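Long-range contact in peptide chain release factor subunit 1 (Methanosarcina mazei, PDB 3IR9), which probably directs the termination of translation at stop codons, together with a GTP-binding partner subunit, and is represented here by its C-terminal domain: residues A[25-37]-A[137-149]. Numbering follows the deposited sequence.
Sequences ELMGQKNAVRDFF and VFVSTDFDEGSQL
Arg34 NH1 meets Glu145 OE2 at 2.9 Å, a salt bridge made at the edge of the guanidinium, whose plane stands 48° from that of the carboxylate. The glutamate reaches it by folding back at chi2. Lys30 NZ lies 4.8 Å from Glu145 OE2, too far for a bond but near enough that its charge probably helps to steady the carboxylate. Glu145 also packs as a knob into a hole of the helix formed by Lys30, Val33, Arg34 and Phe37, its CB 3.6 Å from Val33 CG1 and at the edge of the Phe37 ring.

At the other end, the extended Gln29 chain runs to the end of strand 137-139, where Ser140 N donates to Gln29 OE1 over 3.0 Å. The bond is nearly straight, 165° at the hydrogen, with the donor somewhat tilted from the amide's carbonyl plane. Replacing this residue with a leucine would probably leave Ser140 N without its acceptor and put an apolar end against the backbone.

Between the two polar points lies Phe143, the N-cap residue of the helix that follows. With chi1 at 58°, its ring turns toward helix 25-37: Lys30 CG sits over one face, a CH-pi contact 4.0 Å from the centroid, while Gly146 N lies over the opposite face. Val33 CG2 meets the ring's edge and also packs on Val139 CG2 (3.7 Å); Leu26 CD1 touches Phe143 CE1.

Helix segment 25-37 crosses strand 137-139 nearly at a right angle, and Tyr4 of the second subunit packs on Ala32 and Val137. With a charge pair toward one end and an amide-to-backbone bond toward the other, the polar bonds probably help to set the helix's position on an otherwise largely apolar contact.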
ATOM      1  N   GLU A  25      10.781   9.063   8.568  1.00 50.86           N
ATOM      2  CA  GLU A  25       9.820   9.878   7.838  1.00 62.42           C
ATOM      3  C   GLU A  25       8.749  10.370   8.785  1.00 47.04           C
ATOM      4  O   GLU A  25       8.555  11.571   8.938  1.00 73.85           O
ATOM      5  CB  GLU A  25       9.163   9.083   6.709  1.00 82.14           C
ATOM      6  CG  GLU A  25      10.122   8.598   5.651  1.00143.05           C
ATOM      7  CD  GLU A  25      10.692   9.732   4.838  1.00 72.40           C
ATOM      8  OE1 GLU A  25       9.940  10.690   4.559  1.00136.36           O
ATOM      9  OE2 GLU A  25      11.886   9.666   4.477  1.00180.93           O
ATOM     10  N   LEU A  26       8.056   9.431   9.421  1.00 54.16           N
ATOM     11  CA  LEU A  26       6.948   9.770  10.305  1.00 66.43           C
ATOM     12  C   LEU A  26       7.392  10.623  11.484  1.00 46.14           C
ATOM     13  O   LEU A  26       6.604  11.405  12.018  1.00 65.29           O
ATOM     14  CB  LEU A  26       6.222   8.513  10.785  1.00 53.30           C
ATOM     15  CG  LEU A  26       5.094   8.034   9.867  1.00100.02           C
ATOM     16  CD1 LEU A  26       3.884   8.954   9.990  1.00 78.35           C
ATOM     17  CD2 LEU A  26       5.560   7.924   8.412  1.00104.44           C
HETATM   18  N   MSE A  27       8.650  10.475  11.887  1.00 64.93           N
HETATM   19  CA  MSE A  27       9.201  11.353  12.909  1.00 76.28           C
HETATM   20  C   MSE A  27       9.230  12.794  12.393  1.00 45.02           C
HETATM   21  O   MSE A  27       8.863  13.728  13.109  1.00 59.28           O
HETATM   22  CB  MSE A  27      10.594  10.891  13.339  1.00 58.35           C
HETATM   23  CG  MSE A  27      10.591   9.634  14.199  1.00 62.13           C
HETATM   24 SE   MSE A  27      12.345   9.249  14.977  0.56 53.25          SE
HETATM   25  CE  MSE A  27      12.030   7.377  15.427  1.00 63.97           C
ATOM     26  N   GLY A  28       9.646  12.967  11.140  1.00 56.74           N
ATOM     27  CA  GLY A  28       9.642  14.273  10.501  1.00 39.18           C
ATOM     28  C   GLY A  28       8.237  14.793  10.237  1.00 39.44           C
ATOM     29  O   GLY A  28       7.967  15.981  10.417  1.00156.64           O
ATOM     30  N   GLN A  29       7.337  13.901   9.824  1.00127.31           N
ATOM     31  CA  GLN A  29       5.944  14.263   9.559  1.00 45.40           C
ATOM     32  C   GLN A  29       5.203  14.689  10.828  1.00 53.78           C
ATOM     33  O   GLN A  29       4.384  15.605  10.794  1.00102.93           O
ATOM     34  CB  GLN A  29       5.193  13.105   8.892  1.00 50.71           C
ATOM     35  CG  GLN A  29       5.756  12.659   7.549  1.00 48.57           C
ATOM     36  CD  GLN A  29       4.880  11.610   6.881  1.00 50.54           C
ATOM     37  OE1 GLN A  29       3.705  11.464   7.222  1.00 61.64           O
ATOM     38  NE2 GLN A  29       5.447  10.876   5.928  1.00 56.46           N
ATOM     39  N   LYS A  30       5.479  14.009  11.939  1.00 57.49           N
ATOM     40  CA  LYS A  30       4.888  14.366  13.223  1.00 54.11           C
ATOM     41  C   LYS A  30       5.357  15.742  13.664  1.00 37.17           C
ATOM     42  O   LYS A  30       4.562  16.676  13.747  1.00 89.25           O
ATOM     43  CB  LYS A  30       5.251  13.340  14.296  1.00 66.83           C
ATOM     44  CG  LYS A  30       4.432  12.063  14.246  1.00 86.11           C
ATOM     45  CD  LYS A  30       4.723  11.190  15.462  1.00181.83           C
ATOM     46  CE  LYS A  30       3.828   9.957  15.501  1.00 75.93           C
ATOM     47  NZ  LYS A  30       3.937   9.248  16.808  1.00118.83           N
ATOM     48  N   ASN A  31       6.650  15.856  13.954  1.00 64.41           N
ATOM     49  CA  ASN A  31       7.243  17.116  14.395  1.00 72.52           C
ATOM     50  C   ASN A  31       6.824  18.300  13.536  1.00 97.81           C
ATOM     51  O   ASN A  31       6.701  19.419  14.030  1.00 58.48           O
ATOM     52  CB  ASN A  31       8.769  17.020  14.419  1.00 81.63           C
ATOM     53  CG  ASN A  31       9.275  16.071  15.482  1.00117.60           C
ATOM     54  OD1 ASN A  31      10.472  15.785  15.559  1.00 64.68           O
ATOM     55  ND2 ASN A  31       8.364  15.572  16.309  1.00 63.04           N
ATOM     56  N   ALA A  32       6.601  18.049  12.250  1.00 82.67           N
ATOM     57  CA  ALA A  32       6.211  19.105  11.323  1.00 63.90           C
ATOM     58  C   ALA A  32       4.781  19.598  11.566  1.00122.06           C
ATOM     59  O   ALA A  32       4.539  20.808  11.613  1.00 65.76           O
ATOM     60  CB  ALA A  32       6.388  18.645   9.888  1.00 64.41           C
ATOM     61  N   VAL A  33       3.837  18.669  11.713  1.00 51.70           N
ATOM     62  CA  VAL A  33       2.470  19.043  12.040  1.00 45.16           C
ATOM     63  C   VAL A  33       2.477  19.774  13.377  1.00 49.83           C
ATOM     64  O   VAL A  33       1.843  20.816  13.540  1.00 92.28           O
ATOM     65  CB  VAL A  33       1.528  17.819  12.117  1.00 51.44           C
ATOM     66  CG1 VAL A  33       0.104  18.276  12.385  1.00 45.49           C
ATOM     67  CG2 VAL A  33       1.587  17.003  10.829  1.00 42.42           C
ATOM     68  N   ARG A  34       3.225  19.221  14.324  1.00 57.42           N
ATOM     69  CA  ARG A  34       3.331  19.784  15.664  1.00146.53           C
ATOM     70  C   ARG A  34       3.915  21.201  15.631  1.00145.00           C
ATOM     71  O   ARG A  34       3.423  22.101  16.316  1.00 71.46           O
ATOM     72  CB  ARG A  34       4.154  18.848  16.565  1.00119.55           C
ATOM     73  CG  ARG A  34       3.478  17.489  16.804  1.00131.77           C
ATOM     74  CD  ARG A  34       4.426  16.309  16.610  1.00 87.48           C
ATOM     75  NE  ARG A  34       4.863  15.688  17.857  1.00137.42           N
ATOM     76  CZ  ARG A  34       4.232  14.678  18.447  1.00 57.00           C
ATOM     77  NH1 ARG A  34       3.122  14.184  17.912  1.00 60.14           N
ATOM     78  NH2 ARG A  34       4.704  14.166  19.575  1.00 97.67           N
ATOM     79  N   ASP A  35       4.950  21.398  14.821  1.00109.18           N
ATOM     80  CA  ASP A  35       5.557  22.717  14.672  1.00115.90           C
ATOM     81  C   ASP A  35       4.579  23.705  14.020  1.00 80.48           C
ATOM     82  O   ASP A  35       4.602  24.900  14.316  1.00 62.86           O
ATOM     83  CB  ASP A  35       6.889  22.629  13.908  1.00 48.41           C
ATOM     84  CG  ASP A  35       8.003  21.969  14.732  1.00 69.28           C
ATOM     85  OD1 ASP A  35       7.761  21.600  15.903  1.00 94.71           O
ATOM     86  OD2 ASP A  35       9.127  21.818  14.206  1.00105.85           O
ATOM     87  N   PHE A  36       3.709  23.200  13.149  1.00 42.84           N
ATOM     88  CA  PHE A  36       2.633  24.018  12.609  1.00 40.57           C
ATOM     89  C   PHE A  36       1.688  24.429  13.721  1.00 80.97           C
ATOM     90  O   PHE A  36       1.305  25.594  13.834  1.00 80.68           O
ATOM     91  CB  PHE A  36       1.843  23.267  11.549  1.00 34.93           C
ATOM     92  CG  PHE A  36       0.490  23.861  11.279  1.00 42.33           C
ATOM     93  CD1 PHE A  36       0.371  25.087  10.651  1.00 65.50           C
ATOM     94  CD2 PHE A  36      -0.660  23.192  11.644  1.00 47.84           C
ATOM     95  CE1 PHE A  36      -0.870  25.634  10.397  1.00 61.54           C
ATOM     96  CE2 PHE A  36      -1.903  23.735  11.388  1.00 58.33           C
ATOM     97  CZ  PHE A  36      -2.005  24.960  10.766  1.00 60.70           C
ATOM     98  N   PHE A  37       1.305  23.447  14.533  1.00 99.91           N
ATOM     99  CA  PHE A  37       0.438  23.680  15.679  1.00 97.60           C
ATOM    100  C   PHE A  37       1.073  24.685  16.652  1.00 70.82           C
ATOM    101  O   PHE A  37       0.436  25.654  17.061  1.00 88.29           O
ATOM    102  CB  PHE A  37       0.135  22.360  16.405  1.00 62.85           C
ATOM    103  CG  PHE A  37      -0.849  21.456  15.684  1.00 80.44           C
ATOM    104  CD1 PHE A  37      -1.973  21.974  15.055  1.00108.57           C
ATOM    105  CD2 PHE A  37      -0.667  20.079  15.679  1.00 69.87           C
ATOM    106  CE1 PHE A  37      -2.879  21.138  14.409  1.00 47.31           C
ATOM    107  CE2 PHE A  37      -1.571  19.238  15.039  1.00 63.33           C
ATOM    108  CZ  PHE A  37      -2.678  19.770  14.402  1.00 51.64           C
ATOM    109  N   VAL A 137       6.628  19.045   2.888  1.00 40.34           N
ATOM    110  CA  VAL A 137       6.386  17.910   3.784  1.00 56.15           C
ATOM    111  C   VAL A 137       5.022  17.261   3.537  1.00143.58           C
ATOM    112  O   VAL A 137       4.018  17.954   3.370  1.00 64.14           O
ATOM    113  CB  VAL A 137       6.431  18.342   5.264  1.00 47.32           C
ATOM    114  CG1 VAL A 137       5.866  17.238   6.151  1.00 67.45           C
ATOM    115  CG2 VAL A 137       7.849  18.703   5.676  1.00 53.07           C
ATOM    116  N   PHE A 138       4.987  15.929   3.527  1.00102.79           N
ATOM    117  CA  PHE A 138       3.735  15.197   3.355  1.00 71.59           C
ATOM    118  C   PHE A 138       3.290  14.564   4.665  1.00 48.43           C
ATOM    119  O   PHE A 138       4.112  14.299   5.539  1.00146.72           O
ATOM    120  CB  PHE A 138       3.877  14.137   2.265  1.00 61.39           C
ATOM    121  CG  PHE A 138       4.185  14.706   0.908  1.00 84.55           C
ATOM    122  CD1 PHE A 138       3.164  15.129   0.070  1.00106.52           C
ATOM    123  CD2 PHE A 138       5.495  14.821   0.472  1.00 43.33           C
ATOM    124  CE1 PHE A 138       3.446  15.656  -1.188  1.00 45.17           C
ATOM    125  CE2 PHE A 138       5.786  15.347  -0.779  1.00105.34           C
ATOM    126  CZ  PHE A 138       4.760  15.765  -1.610  1.00 64.57           C
ATOM    127  N   VAL A 139       1.990  14.328   4.807  1.00 54.23           N
ATOM    128  CA  VAL A 139       1.465  13.823   6.065  1.00 45.48           C
ATOM    129  C   VAL A 139       0.445  12.708   5.863  1.00 96.90           C
ATOM    130  O   VAL A 139      -0.699  12.962   5.487  1.00109.92           O
ATOM    131  CB  VAL A 139       0.838  14.950   6.910  1.00 70.67           C
ATOM    132  CG1 VAL A 139       0.226  14.376   8.156  1.00 62.96           C
ATOM    133  CG2 VAL A 139       1.879  15.992   7.275  1.00 45.95           C
ATOM    134  N   SER A 140       0.866  11.472   6.120  1.00151.45           N
ATOM    135  CA  SER A 140      -0.028  10.330   6.015  1.00 95.38           C
ATOM    136  C   SER A 140      -1.208  10.545   6.940  1.00 44.59           C
ATOM    137  O   SER A 140      -1.097  11.216   7.965  1.00 62.70           O
ATOM    138  CB  SER A 140       0.684   9.034   6.394  1.00 92.33           C
ATOM    139  OG  SER A 140       0.672   8.857   7.798  1.00 66.38           O
ATOM    140  N   THR A 141      -2.339   9.969   6.564  1.00 50.48           N
ATOM    141  CA  THR A 141      -3.562  10.090   7.332  1.00 34.25           C
ATOM    142  C   THR A 141      -3.624   9.002   8.396  1.00 91.27           C
ATOM    143  O   THR A 141      -4.584   8.233   8.459  1.00157.40           O
ATOM    144  CB  THR A 141      -4.769   9.929   6.416  1.00 62.45           C
ATOM    145  OG1 THR A 141      -5.974   9.987   7.189  1.00138.49           O
ATOM    146  CG2 THR A 141      -4.693   8.583   5.683  1.00 67.74           C
ATOM    147  N   ASP A 142      -2.593   8.931   9.231  1.00 73.38           N
ATOM    148  CA  ASP A 142      -2.527   7.879  10.238  1.00 88.28           C
ATOM    149  C   ASP A 142      -2.551   8.443  11.661  1.00118.49           C
ATOM    150  O   ASP A 142      -3.575   8.369  12.343  1.00 89.18           O
ATOM    151  CB  ASP A 142      -1.301   6.993  10.014  1.00 52.35           C
ATOM    152  CG  ASP A 142      -1.273   6.369   8.623  1.00112.77           C
ATOM    153  OD1 ASP A 142      -2.248   6.544   7.862  1.00102.24           O
ATOM    154  OD2 ASP A 142      -0.272   5.699   8.288  1.00 71.08           O
ATOM    155  N   PHE A 143      -1.429   9.005  12.106  1.00 68.28           N
ATOM    156  CA  PHE A 143      -1.371   9.612  13.435  1.00 56.24           C
ATOM    157  C   PHE A 143      -2.348  10.777  13.527  1.00 52.62           C
ATOM    158  O   PHE A 143      -2.652  11.419  12.522  1.00 94.73           O
ATOM    159  CB  PHE A 143       0.051  10.060  13.787  1.00 64.41           C
ATOM    160  CG  PHE A 143       0.638  11.047  12.821  1.00 61.91           C
ATOM    161  CD1 PHE A 143       0.957  10.667  11.525  1.00118.90           C
ATOM    162  CD2 PHE A 143       0.892  12.350  13.213  1.00 97.41           C
ATOM    163  CE1 PHE A 143       1.500  11.574  10.635  1.00 55.11           C
ATOM    164  CE2 PHE A 143       1.439  13.259  12.329  1.00 62.96           C
ATOM    165  CZ  PHE A 143       1.743  12.871  11.040  1.00 56.61           C
ATOM    166  N   ASP A 144      -2.853  11.041  14.727  1.00 48.45           N
ATOM    167  CA  ASP A 144      -3.944  11.995  14.870  1.00135.68           C
ATOM    168  C   ASP A 144      -3.571  13.298  14.183  1.00 60.41           C
ATOM    169  O   ASP A 144      -4.341  13.839  13.395  1.00 73.22           O
ATOM    170  CB  ASP A 144      -4.281  12.236  16.346  1.00143.18           C
ATOM    171  CG  ASP A 144      -5.718  12.695  16.550  1.00128.55           C
ATOM    172  OD1 ASP A 144      -6.594  12.277  15.762  1.00111.23           O
ATOM    173  OD2 ASP A 144      -5.973  13.468  17.499  1.00 77.31           O
ATOM    174  N   GLU A 145      -2.373  13.785  14.480  1.00110.72           N
ATOM    175  CA  GLU A 145      -1.877  15.021  13.902  1.00 55.31           C
ATOM    176  C   GLU A 145      -2.127  15.025  12.401  1.00 57.26           C
ATOM    177  O   GLU A 145      -2.764  15.934  11.869  1.00 48.69           O
ATOM    178  CB  GLU A 145      -0.383  15.169  14.196  1.00 53.04           C
ATOM    179  CG  GLU A 145      -0.003  15.043  15.677  1.00 91.77           C
ATOM    180  CD  GLU A 145      -0.052  13.610  16.201  1.00 70.85           C
ATOM    181  OE1 GLU A 145      -1.153  13.103  16.502  1.00 83.36           O
ATOM    182  OE2 GLU A 145       1.022  12.992  16.333  1.00 81.05           O
ATOM    183  N   GLY A 146      -1.634  13.991  11.727  1.00 66.96           N
ATOM    184  CA  GLY A 146      -1.809  13.852  10.293  1.00121.13           C
ATOM    185  C   GLY A 146      -3.245  13.594   9.888  1.00 87.55           C
ATOM    186  O   GLY A 146      -3.626  13.733   8.719  1.00 71.96           O
ATOM    187  N   SER A 147      -4.047  13.210  10.872  1.00 58.90           N
ATOM    188  CA  SER A 147      -5.468  13.015  10.654  1.00 66.92           C
ATOM    189  C   SER A 147      -6.186  14.361  10.726  1.00 77.35           C
ATOM    190  O   SER A 147      -6.908  14.739   9.804  1.00 78.48           O
ATOM    191  CB  SER A 147      -6.036  12.036  11.679  1.00 72.21           C
ATOM    192  OG  SER A 147      -7.053  11.244  11.095  1.00 69.64           O
ATOM    193  N   GLN A 148      -5.972  15.091  11.815  1.00 89.11           N
ATOM    194  CA  GLN A 148      -6.548  16.422  11.957  1.00 66.59           C
ATOM    195  C   GLN A 148      -6.144  17.319  10.794  1.00100.72           C
ATOM    196  O   GLN A 148      -6.947  18.111  10.306  1.00 74.93           O
ATOM    197  CB  GLN A 148      -6.138  17.054  13.289  1.00 62.03           C
ATOM    198  CG  GLN A 148      -6.683  16.313  14.503  1.00144.24           C
ATOM    199  CD  GLN A 148      -6.886  17.217  15.707  1.00163.19           C
ATOM    200  OE1 GLN A 148      -6.084  18.115  15.966  1.00176.35           O
ATOM    201  NE2 GLN A 148      -7.966  16.982  16.450  1.00 98.67           N
ATOM    202  N   LEU A 149      -4.899  17.185  10.347  1.00 81.07           N
ATOM    203  CA  LEU A 149      -4.419  17.955   9.206  1.00 91.99           C
ATOM    204  C   LEU A 149      -5.448  17.945   8.078  1.00 79.76           C
ATOM    205  O   LEU A 149      -5.802  18.998   7.544  1.00 66.00           O
ATOM    206  CB  LEU A 149      -3.082  17.414   8.694  1.00 53.94           C
ATOM    207  CG  LEU A 149      -2.396  18.291   7.641  1.00 58.52           C
ATOM    208  CD1 LEU A 149      -1.848  19.569   8.274  1.00 37.69           C
ATOM    209  CD2 LEU A 149      -1.294  17.535   6.923  1.00 44.17           C
TER